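Local atomic coordinates of tyrosine phosphatase (PDB entry 5NCR), a protein that dephosphorylates proteins as a homodimeric tyrosine phosphatase of Orf virus with triple substrate specificity, and probably helps the virus evade host interferon signalling. Residues 64-67 / 73-76; 77-80 / 86-89; 89-94 / 172-177; 96-101 / 108-113. The protein carries 2 engineered substitutions. All coordinates share one frame; numbering follows the deposited sequence.

How the contacts relate
Contacts 1 and 2 follow each other along the chain of the dual-specificity phosphatase domain, while contact 4 falls between the two segments of contact 3. Contact 1 sets the loop after strand 57-60 against strand 73-76, an outermost strand of the sheet. Contact 2 adjoins it, centred about 15 Å away, and packs two parts of the loop before helix 90-103. That helix serves twice: its start meets helix 165-177 in contact 3, and its later turns cover strand 108-111 in contact 4, with about 15 Å between these two centres. Contacts 1 and 4, centred about 12 Å apart, are joined by the Tyr66-His111 hydrogen bond, tying the loop to the strand leading into the phosphate site.

Contact 1. Residues 64-67 / 73-76; sequences SKYS and TAYH
Tyr66 leans its ring against the methyl group of Ala74, and this is the tight end of the contact: Tyr66 CE1 lies 3.7 Å from Ala74 CB. The ring meets the methyl obliquely. A chi1 of 55° tucks CG between the backbone N and the carbonyl carbon, which turns the ring back towards strand 73-76. Beyond the methyl, the hydroxyl makes a hydrogen bond with NE2 of His111, on strand 108-111.

The other end is looser. Lys65 places the start of its side chain over one face of the His76 imidazole, where Lys65 CB is 4.3 Å from His76 CE1, while its ammonium leads away from the strand. Ser64, also exposed, points its side chain away, and that side chain lies about 5 Å from a bound sulfate ion, probably from the crystallisation liquor. Ser64 O and His76 NE2 are 3.9 Å apart and not bonded. Each is satisfied separately: NE2 by the carbonyl of Thr62, and the Ser64 oxygen by the side-chain amide of Asn60.

Segment 64-67 belongs to the loop linking strands 57-60 and 73-76, adjacent and parallel in the sheet, with strand 73-76 outermost within the chain. No hydrogen bond directly joins the two segments. Their mutual attraction is therefore apolar and modest, and polar groups outside them fix the rest. The bond from His76 NE2 to a carbonyl oxygen is consistent with a proton on that nitrogen, while the bond to His111 holds the end of the Tyr66 ring in place.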
loop_
_atom_site.group_PDB
_atom_site.type_symbol
_atom_site.label_atom_id
_atom_site.label_comp_id
_atom_site.label_asym_id
_atom_site.label_seq_id
_atom_site.Cartn_x
_atom_site.Cartn_y
_atom_site.Cartn_z
ATOM N N SER B 64 22.060 21.480 16.456
ATOM C CA SER B 64 23.300 22.259 16.482
ATOM C C SER B 64 23.485 23.130 15.260
ATOM O O SER B 64 23.444 22.636 14.125
ATOM C CB SER B 64 24.520 21.352 16.665
ATOM O OG SER B 64 24.748 21.024 18.026
ATOM N N LYS B 65 23.731 24.429 15.504
ATOM C CA LYS B 65 23.996 25.427 14.469
ATOM C C LYS B 65 25.486 25.333 14.098
ATOM O O LYS B 65 26.275 24.796 14.874
ATOM C CB LYS B 65 23.655 26.836 15.005
ATOM C CG LYS B 65 23.501 27.919 13.943
ATOM C CD LYS B 65 23.784 29.311 14.503
ATOM C CE LYS B 65 24.342 30.244 13.447
ATOM N NZ LYS B 65 24.089 31.674 13.771
ATOM N N TYR B 66 25.858 25.834 12.907
ATOM C CA TYR B 66 27.239 25.906 12.426
ATOM C C TYR B 66 27.447 27.159 11.572
ATOM O O TYR B 66 26.482 27.742 11.058
ATOM C CB TYR B 66 27.665 24.632 11.662
ATOM C CG TYR B 66 26.760 24.268 10.502
ATOM C CD1 TYR B 66 26.772 25.007 9.322
ATOM C CD2 TYR B 66 25.907 23.169 10.574
ATOM C CE1 TYR B 66 25.926 24.696 8.262
ATOM C CE2 TYR B 66 25.067 22.832 9.506
ATOM C CZ TYR B 66 25.079 23.603 8.354
ATOM O OH TYR B 66 24.266 23.301 7.297
ATOM N N SER B 67 28.723 27.555 11.419
ATOM C CA SER B 67 29.145 28.675 10.595
ATOM C C SER B 67 29.327 28.142 9.183
ATOM O O SER B 67 29.717 26.985 9.007
ATOM C CB SER B 67 30.468 29.243 11.111
ATOM O OG SER B 67 31.129 30.071 10.164
ATOM N N THR B 73 24.818 29.756 2.108
ATOM C CA THR B 73 23.783 30.187 3.052
ATOM C C THR B 73 23.193 28.950 3.757
ATOM O O THR B 73 22.712 28.039 3.087
ATOM C CB THR B 73 22.703 31.023 2.327
ATOM O OG1 THR B 73 23.311 32.177 1.746
ATOM C CG2 THR B 73 21.582 31.464 3.256
ATOM N N ALA B 74 23.226 28.926 5.102
ATOM C CA ALA B 74 22.661 27.817 5.865
ATOM C C ALA B 74 21.352 28.232 6.541
ATOM O O ALA B 74 21.308 29.230 7.273
ATOM C CB ALA B 74 23.647 27.318 6.904
ATOM N N TYR B 75 20.287 27.504 6.241
ATOM C CA TYR B 75 18.965 27.693 6.843
ATOM C C TYR B 75 18.884 26.631 7.948
ATOM O O TYR B 75 19.133 25.450 7.694
ATOM C CB TYR B 75 17.848 27.501 5.803
ATOM C CG TYR B 75 17.937 28.474 4.643
ATOM C CD1 TYR B 75 17.473 29.776 4.762
ATOM C CD2 TYR B 75 18.488 28.093 3.425
ATOM C CE1 TYR B 75 17.604 30.694 3.715
ATOM C CE2 TYR B 75 18.588 28.995 2.356
ATOM C CZ TYR B 75 18.119 30.290 2.495
ATOM O OH TYR B 75 18.201 31.186 1.441
ATOM N N HIS B 76 18.628 27.063 9.179
ATOM C CA HIS B 76 18.580 26.185 10.340
ATOM C C HIS B 76 17.149 25.930 10.775
ATOM O O HIS B 76 16.410 26.858 11.108
ATOM C CB HIS B 76 19.439 26.773 11.485
ATOM C CG HIS B 76 19.584 25.867 12.676
ATOM N ND1 HIS B 76 19.519 26.361 13.969
ATOM C CD2 HIS B 76 19.759 24.523 12.735
ATOM C CE1 HIS B 76 19.682 25.313 14.765
ATOM N NE2 HIS B 76 19.823 24.187 14.072
#

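Contact 2. Residues 77-80 / 86-89; sequences IPLR and NIAS
Leu79 and Ile87 meet through their methyl groups, with Leu79 CD2 3.9 Å from Ile87 CG2. The second leucine methyl is nearly as close, since Leu79 CD1 stands 4.1 Å from the same Ile87 CG2. The two side chains cross at about a right angle. At Ile87 the work is divided: CG2 faces the leucine, whereas the longer branch, placed by a chi1 of 59° between the backbone N and the carbonyl carbon, leads away.

Behind Ile87 the backbone is shaped by an Asx turn, in which Asn86 OD1 accepts from Ala88 N at 3.3 Å, the donor standing about 52° out of the carbonyl plane. Gln170 OE1 accepts from the backbone N of Ile87, and weakly from Ala88 N, and so probably helps to hold the bend. The carbonyl oxygen of Leu79 receives a hydrogen bond from NH1 of Arg118, whose NE binds the phosphate, so the loop carbonyl may help to position this arginine.

Leu79 also packs on Met61, Thr85 and Ile90, the last on helix 90-103, while Ile87 rests on Phe167 and Leu171 of helix 165-177. The contact accordingly closes the loop between strand 73-76 and helix 90-103 against the two helices.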
loop_
_atom_site.group_PDB
_atom_site.type_symbol
_atom_site.label_atom_id
_atom_site.label_comp_id
_atom_site.label_asym_id
_atom_site.label_seq_id
_atom_site.Cartn_x
_atom_site.Cartn_y
_atom_site.Cartn_z
ATOM N N ILE B 77 16.746 24.679 10.716
ATOM C CA ILE B 77 15.412 24.235 11.111
ATOM C C ILE B 77 15.692 23.190 12.188
ATOM O O ILE B 77 15.953 22.020 11.885
ATOM C CB ILE B 77 14.534 23.746 9.911
ATOM C CG1 ILE B 77 14.437 24.847 8.809
ATOM C CG2 ILE B 77 13.126 23.380 10.442
ATOM C CD1 ILE B 77 14.194 24.450 7.465
ATOM N N PRO B 78 15.869 23.631 13.444
ATOM C CA PRO B 78 16.187 22.654 14.500
ATOM C C PRO B 78 14.957 21.835 14.809
ATOM O O PRO B 78 13.860 22.356 14.952
ATOM C CB PRO B 78 16.680 23.504 15.688
ATOM C CG PRO B 78 16.352 24.930 15.332
ATOM C CD PRO B 78 15.642 24.980 14.001
ATOM N N LEU B 79 15.126 20.550 14.713
ATOM C CA LEU B 79 14.104 19.560 14.945
ATOM C C LEU B 79 14.770 18.430 15.665
ATOM O O LEU B 79 15.978 18.170 15.484
ATOM C CB LEU B 79 13.541 18.997 13.625
ATOM C CG LEU B 79 12.585 19.848 12.814
ATOM C CD1 LEU B 79 12.422 19.293 11.448
ATOM C CD2 LEU B 79 11.240 19.928 13.437
ATOM N N ARG B 80 13.951 17.770 16.500
ATOM C CA ARG B 80 14.288 16.585 17.261
ATOM C C ARG B 80 13.691 15.410 16.479
ATOM O O ARG B 80 12.564 15.510 15.978
ATOM C CB ARG B 80 13.698 16.636 18.690
ATOM C CG ARG B 80 14.260 15.522 19.581
ATOM C CD ARG B 80 13.967 15.678 21.061
ATOM N NE ARG B 80 14.588 14.602 21.839
ATOM C CZ ARG B 80 13.945 13.570 22.378
ATOM N NH1 ARG B 80 12.627 13.466 22.263
ATOM N NH2 ARG B 80 14.610 12.648 23.061
ATOM N N ASN B 86 6.245 18.308 15.767
ATOM C CA ASN B 86 5.355 18.915 14.787
ATOM C C ASN B 86 6.154 19.486 13.593
ATOM O O ASN B 86 7.014 20.348 13.755
ATOM C CB ASN B 86 4.514 20.018 15.454
ATOM C CG ASN B 86 3.435 20.607 14.575
ATOM O OD1 ASN B 86 2.999 20.005 13.596
ATOM N ND2 ASN B 86 2.970 21.801 14.907
ATOM N N ILE B 87 5.850 18.995 12.399
ATOM C CA ILE B 87 6.488 19.417 11.144
ATOM C C ILE B 87 5.470 20.020 10.162
ATOM O O ILE B 87 5.858 20.467 9.078
ATOM C CB ILE B 87 7.346 18.287 10.492
ATOM C CG1 ILE B 87 6.501 17.021 10.171
ATOM C CG2 ILE B 87 8.566 17.975 11.342
ATOM C CD1 ILE B 87 6.930 16.238 8.950
ATOM N N ALA B 88 4.174 20.013 10.551
ATOM C CA ALA B 88 3.037 20.539 9.784
ATOM C C ALA B 88 3.170 22.019 9.453
ATOM O O ALA B 88 2.723 22.411 8.384
ATOM C CB ALA B 88 1.727 20.287 10.517
ATOM N N SER B 89 3.770 22.851 10.330
ATOM C CA SER B 89 3.936 24.268 9.942
ATOM C C SER B 89 5.312 24.550 9.282
ATOM O O SER B 89 5.431 25.480 8.482
ATOM C CB SER B 89 3.624 25.221 11.090
ATOM O OG SER B 89 4.426 24.974 12.230
#

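Contact 3. Residues 89-94 / 172-177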
loop_
_atom_site.group_PDB
_atom_site.type_symbol
_atom_site.label_atom_id
_atom_site.label_comp_id
_atom_site.label_asym_id
_atom_site.label_seq_id
_atom_site.Cartn_x
_atom_site.Cartn_y
_atom_site.Cartn_z
ATOM N N SER B 89 3.770 22.851 10.330
ATOM C CA SER B 89 3.936 24.268 9.942
ATOM C C SER B 89 5.312 24.550 9.282
ATOM O O SER B 89 5.431 25.480 8.482
ATOM C CB SER B 89 3.624 25.221 11.090
ATOM O OG SER B 89 4.426 24.974 12.230
ATOM N N ILE B 90 6.311 23.695 9.520
ATOM C CA ILE B 90 7.638 23.823 8.892
ATOM C C ILE B 90 7.580 23.397 7.404
ATOM O O ILE B 90 8.186 24.045 6.539
ATOM C CB ILE B 90 8.671 22.968 9.678
ATOM C CG1 ILE B 90 9.059 23.638 11.006
ATOM C CG2 ILE B 90 9.923 22.598 8.842
ATOM C CD1 ILE B 90 9.583 22.633 12.068
ATOM N N MET B 91 6.869 22.284 7.122
ATOM C CA MET B 91 6.804 21.700 5.782
ATOM C C MET B 91 6.303 22.640 4.676
ATOM O O MET B 91 6.994 22.713 3.667
ATOM C CB MET B 91 6.012 20.385 5.764
ATOM C CG MET B 91 6.546 19.390 4.738
ATOM S SD MET B 91 8.369 19.161 4.745
ATOM C CE MET B 91 8.664 18.566 6.372
ATOM N N PRO B 92 5.175 23.382 4.809
ATOM C CA PRO B 92 4.764 24.277 3.705
ATOM C C PRO B 92 5.829 25.312 3.342
ATOM O O PRO B 92 6.059 25.547 2.161
ATOM C CB PRO B 92 3.480 24.937 4.227
ATOM C CG PRO B 92 2.967 23.990 5.264
ATOM C CD PRO B 92 4.208 23.451 5.929
ATOM N N ALA B 93 6.489 25.909 4.344
ATOM C CA ALA B 93 7.546 26.899 4.110
ATOM C C ALA B 93 8.775 26.255 3.535
ATOM O O ALA B 93 9.356 26.793 2.602
ATOM C CB ALA B 93 7.880 27.649 5.386
ATOM N N LEU B 94 9.150 25.079 4.044
ATOM C CA LEU B 94 10.318 24.371 3.568
ATOM C C LEU B 94 10.186 23.899 2.111
ATOM O O LEU B 94 11.112 24.099 1.331
ATOM C CB LEU B 94 10.680 23.235 4.510
ATOM C CG LEU B 94 11.992 22.533 4.302
ATOM C CD1 LEU B 94 13.141 23.528 4.009
ATOM C CD2 LEU B 94 12.292 21.652 5.477
ATOM N N ILE B 172 1.864 12.207 5.160
ATOM C CA ILE B 172 0.693 11.554 4.542
ATOM C C ILE B 172 -0.496 12.497 4.682
ATOM O O ILE B 172 -1.141 12.774 3.688
ATOM C CB ILE B 172 0.434 10.134 5.098
ATOM C CG1 ILE B 172 1.577 9.174 4.677
ATOM C CG2 ILE B 172 -0.961 9.576 4.673
ATOM C CD1 ILE B 172 1.734 7.927 5.529
ATOM N N LYS B 173 -0.757 13.016 5.891
ATOM C CA LYS B 173 -1.885 13.936 6.158
ATOM C C LYS B 173 -1.849 15.162 5.252
ATOM O O LYS B 173 -2.847 15.512 4.624
ATOM C CB LYS B 173 -1.903 14.410 7.621
ATOM C CG LYS B 173 -2.347 13.387 8.654
ATOM C CD LYS B 173 -3.816 13.007 8.612
ATOM C CE LYS B 173 -4.755 13.932 9.363
ATOM N NZ LYS B 173 -6.139 13.392 9.337
ATOM N N MET B 174 -0.685 15.783 5.165
ATOM C CA MET B 174 -0.468 16.980 4.376
ATOM C C MET B 174 -0.539 16.775 2.847
ATOM O O MET B 174 -1.158 17.587 2.174
ATOM C CB MET B 174 0.877 17.593 4.808
ATOM C CG MET B 174 1.304 18.816 4.056
ATOM S SD MET B 174 2.538 19.711 5.041
ATOM C CE MET B 174 1.402 20.672 6.106
ATOM N N PHE B 175 0.128 15.746 2.303
ATOM C CA PHE B 175 0.253 15.580 0.850
ATOM C C PHE B 175 -0.630 14.499 0.233
ATOM O O PHE B 175 -0.795 14.457 -0.996
ATOM C CB PHE B 175 1.716 15.365 0.442
ATOM C CG PHE B 175 2.615 16.529 0.788
ATOM C CD1 PHE B 175 2.605 17.692 0.017
ATOM C CD2 PHE B 175 3.475 16.463 1.876
ATOM C CE1 PHE B 175 3.437 18.774 0.338
ATOM C CE2 PHE B 175 4.313 17.542 2.194
ATOM C CZ PHE B 175 4.314 18.676 1.402
ATOM N N VAL B 176 -1.249 13.677 1.057
ATOM C CA VAL B 176 -2.143 12.642 0.517
ATOM C C VAL B 176 -3.570 12.952 0.870
ATOM O O VAL B 176 -4.405 13.013 -0.019
ATOM C CB VAL B 176 -1.728 11.191 0.886
ATOM C CG1 VAL B 176 -2.794 10.162 0.463
ATOM C CG2 VAL B 176 -0.362 10.861 0.307
ATOM N N CYS B 177 -3.847 13.146 2.162
ATOM C CA CYS B 177 -5.190 13.430 2.649
ATOM C C CYS B 177 -5.701 14.794 2.220
ATOM O O CYS B 177 -6.779 14.867 1.617
ATOM C CB CYS B 177 -5.264 13.257 4.161
ATOM S SG CYS B 177 -4.836 11.596 4.725
#
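Met174 leaves its helix with CG anti to the backbone N (chi1 177°), carrying its sulfur straight across to Met91, and then bends at its last torsion (chi3 -85°) to bring the terminal methyl round to Pro92. The sulfur and the methyl therefore have separate targets: Met174 SD lies 3.6 Å from Met91 CB, and Met174 CE lies 3.8 Å from Pro92 CG. Met91 itself is folded at both of its later torsions, and its end turns away, leaving CB and CG to face the opposite helix.

Phe175 completes the contact from beside Met174. Met91 CG lies in the plane of the phenyl ring, at its edge, 3.9 Å from Phe175 CE2. One face of the same ring is overlain by Met174 CG, 3.7 Å above the ring plane and nearer its border than its centre. The phenyl group is thus touched at its edge from across the contact and on its face by its own neighbour. Farther out it packs on Met128, His129 and Leu132 of helix 118-134.

The contact joins the start of helix 90-103 to the end of helix 165-177. The axes of segments 90-94 and 172-177 approach to 11.8 Å at 59°, a separation spanned by these long side chains. Helix 165-177 ends in a wider pi-type turn at 173-177: Ile172 O accepts from Val176 N at 2.8 Å and from Cys177 N at 3.1 Å.

With no hydrogen bond between the two segments, the chemistry is one of thioether, methylene and ring surfaces, so the union rests on shape and dispersion.

Contact 4. Residues 96-101 / 108-113. Engineered in segment 108-113: Ser112 (natural residue Cys). With PO4 (phosphate ion), chain D.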
loop_
_atom_site.group_PDB
_atom_site.type_symbol
_atom_site.label_atom_id
_atom_site.label_comp_id
_atom_site.label_asym_id
_atom_site.label_seq_id
_atom_site.Cartn_x
_atom_site.Cartn_y
_atom_site.Cartn_z
ATOM N N LYS B 96 8.307 25.232 -0.226
ATOM C CA LYS B 96 8.298 26.456 -1.022
ATOM C C LYS B 96 9.717 26.984 -1.173
ATOM O O LYS B 96 10.122 27.334 -2.286
ATOM C CB LYS B 96 7.373 27.505 -0.390
ATOM C CG LYS B 96 7.016 28.628 -1.357
ATOM C CD LYS B 96 6.055 29.645 -0.760
ATOM C CE LYS B 96 5.798 30.790 -1.722
ATOM N NZ LYS B 96 6.948 31.740 -1.807
ATOM N N LEU B 97 10.505 26.953 -0.079
ATOM C CA LEU B 97 11.911 27.371 -0.079
ATOM C C LEU B 97 12.744 26.478 -1.033
ATOM O O LEU B 97 13.533 26.999 -1.814
ATOM C CB LEU B 97 12.488 27.328 1.364
ATOM C CG LEU B 97 14.028 27.438 1.561
ATOM C CD1 LEU B 97 14.557 28.752 1.092
ATOM C CD2 LEU B 97 14.396 27.223 2.997
ATOM N N LEU B 98 12.580 25.151 -0.949
ATOM C CA LEU B 98 13.309 24.221 -1.815
ATOM C C LEU B 98 12.933 24.404 -3.284
ATOM O O LEU B 98 13.819 24.399 -4.142
ATOM C CB LEU B 98 13.135 22.769 -1.353
ATOM C CG LEU B 98 13.739 22.428 0.025
ATOM C CD1 LEU B 98 13.371 21.037 0.450
ATOM C CD2 LEU B 98 15.257 22.626 0.061
ATOM N N ALA B 99 11.641 24.655 -3.564
ATOM C CA ALA B 99 11.176 24.917 -4.928
ATOM C C ALA B 99 11.792 26.239 -5.488
ATOM O O ALA B 99 12.150 26.300 -6.669
ATOM C CB ALA B 99 9.659 24.982 -4.966
ATOM N N ARG B 100 11.945 27.270 -4.630
ATOM C CA ARG B 100 12.538 28.555 -5.005
ATOM C C ARG B 100 14.037 28.376 -5.307
ATOM O O ARG B 100 14.531 28.948 -6.285
ATOM C CB ARG B 100 12.328 29.600 -3.893
ATOM C CG ARG B 100 12.390 31.045 -4.371
ATOM C CD ARG B 100 12.590 32.034 -3.226
ATOM N NE ARG B 100 14.009 32.195 -2.873
ATOM C CZ ARG B 100 14.511 31.995 -1.657
ATOM N NH1 ARG B 100 13.721 31.638 -0.656
ATOM N NH2 ARG B 100 15.812 32.153 -1.434
ATOM N N LEU B 101 14.759 27.592 -4.473
ATOM C CA LEU B 101 16.197 27.340 -4.671
ATOM C C LEU B 101 16.437 26.545 -5.967
ATOM O O LEU B 101 17.361 26.855 -6.708
ATOM C CB LEU B 101 16.835 26.647 -3.444
ATOM C CG LEU B 101 16.774 27.436 -2.120
ATOM C CD1 LEU B 101 17.099 26.573 -0.914
ATOM C CD2 LEU B 101 17.660 28.666 -2.151
ATOM N N THR B 108 21.390 22.728 -3.449
ATOM C CA THR B 108 21.019 22.745 -2.045
ATOM C C THR B 108 21.139 21.381 -1.421
ATOM O O THR B 108 20.680 20.397 -1.996
ATOM C CB THR B 108 19.595 23.307 -1.911
ATOM O OG1 THR B 108 19.589 24.617 -2.460
ATOM C CG2 THR B 108 19.065 23.311 -0.457
ATOM N N LEU B 109 21.729 21.341 -0.219
ATOM C CA LEU B 109 21.839 20.123 0.560
ATOM C C LEU B 109 20.946 20.187 1.814
ATOM O O LEU B 109 21.200 20.970 2.721
ATOM C CB LEU B 109 23.321 19.846 0.925
ATOM C CG LEU B 109 23.556 18.601 1.801
ATOM C CD1 LEU B 109 23.177 17.288 1.077
ATOM C CD2 LEU B 109 24.954 18.588 2.363
ATOM N N VAL B 110 19.924 19.327 1.867
ATOM C CA VAL B 110 19.036 19.178 3.012
ATOM C C VAL B 110 19.644 18.043 3.838
ATOM O O VAL B 110 19.860 16.937 3.327
ATOM C CB VAL B 110 17.579 18.876 2.595
ATOM C CG1 VAL B 110 16.653 18.862 3.815
ATOM C CG2 VAL B 110 17.084 19.873 1.546
ATOM N N HIS B 111 19.978 18.334 5.103
ATOM C CA HIS B 111 20.646 17.316 5.919
ATOM C C HIS B 111 20.210 17.322 7.384
ATOM O O HIS B 111 19.684 18.310 7.906
ATOM C CB HIS B 111 22.188 17.444 5.792
ATOM C CG HIS B 111 22.715 18.672 6.464
ATOM N ND1 HIS B 111 23.100 18.660 7.803
ATOM C CD2 HIS B 111 22.824 19.939 5.994
ATOM C CE1 HIS B 111 23.462 19.903 8.086
ATOM N NE2 HIS B 111 23.339 20.703 7.025
ATOM N N SER B 112 20.446 16.176 8.032
ATOM C CA SER B 112 20.219 15.898 9.450
ATOM C C SER B 112 21.229 14.804 9.772
ATOM O O SER B 112 21.768 14.223 8.855
ATOM C CB SER B 112 18.768 15.496 9.726
ATOM O OG SER B 112 18.339 14.463 8.865
ATOM N N VAL B 113 21.512 14.547 11.033
ATOM C CA VAL B 113 22.621 13.689 11.486
ATOM C C VAL B 113 22.750 12.368 10.700
ATOM O O VAL B 113 23.772 12.176 10.052
ATOM C CB VAL B 113 22.612 13.456 13.020
ATOM C CG1 VAL B 113 23.773 12.558 13.444
ATOM C CG2 VAL B 113 22.673 14.786 13.761
HETATM P P PO4 D . 18.023 11.835 11.226
HETATM O O1 PO4 D . 19.098 11.950 12.401
HETATM O O2 PO4 D . 17.322 10.404 11.261
HETATM O O3 PO4 D . 18.724 12.051 9.809
HETATM O O4 PO4 D . 16.969 12.900 11.376
#
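Leu98 supplies the apolar heart of the contact, its fork directed at strand 108-111. Leu98 CD2 reaches Val110 CG2 at 3.6 Å and Thr108 CG2 at 3.9 Å, lodging one methyl against two residues on the helix-facing side of the strand, with Leu109 between them pointing away. Leu101 crosses Thr108 at about a right angle, and there an apolar group meets a polar one: Leu101 CD1 is 3.5 Å from Thr108 OG1. That hydroxyl has the carbonyl oxygen of Lys106 as its hydrogen-bond partner, so the polar atom is satisfied although it lies against Leu101.

Polar binding belongs to the far end of the strand, where a phosphate ion, probably from the crystallisation liquor, occupies the site. Ser112, engineered in place of the natural cysteine, makes a hydrogen bond from its OG to phosphate O3 at 2.6 Å and another with Ser119 OG. Backbone N atoms of Ala114, Val116 and Asn117, together with Arg118 NE, also hold the phosphate, as expected of the P-loop of the HCX5R phosphatase signature, whose cysteine position Ser112 occupies.

Helix segment 96-101 and strand 108-111 run roughly antiparallel (154°), their axes 10.3 Å apart at closest. Strand 108-111 lies between strands 35-38 and 57-60, parallel to both. Helix 90-103 covers one side of it beside helix 118-134, while Leu109 and His111 pack on helix 40-47.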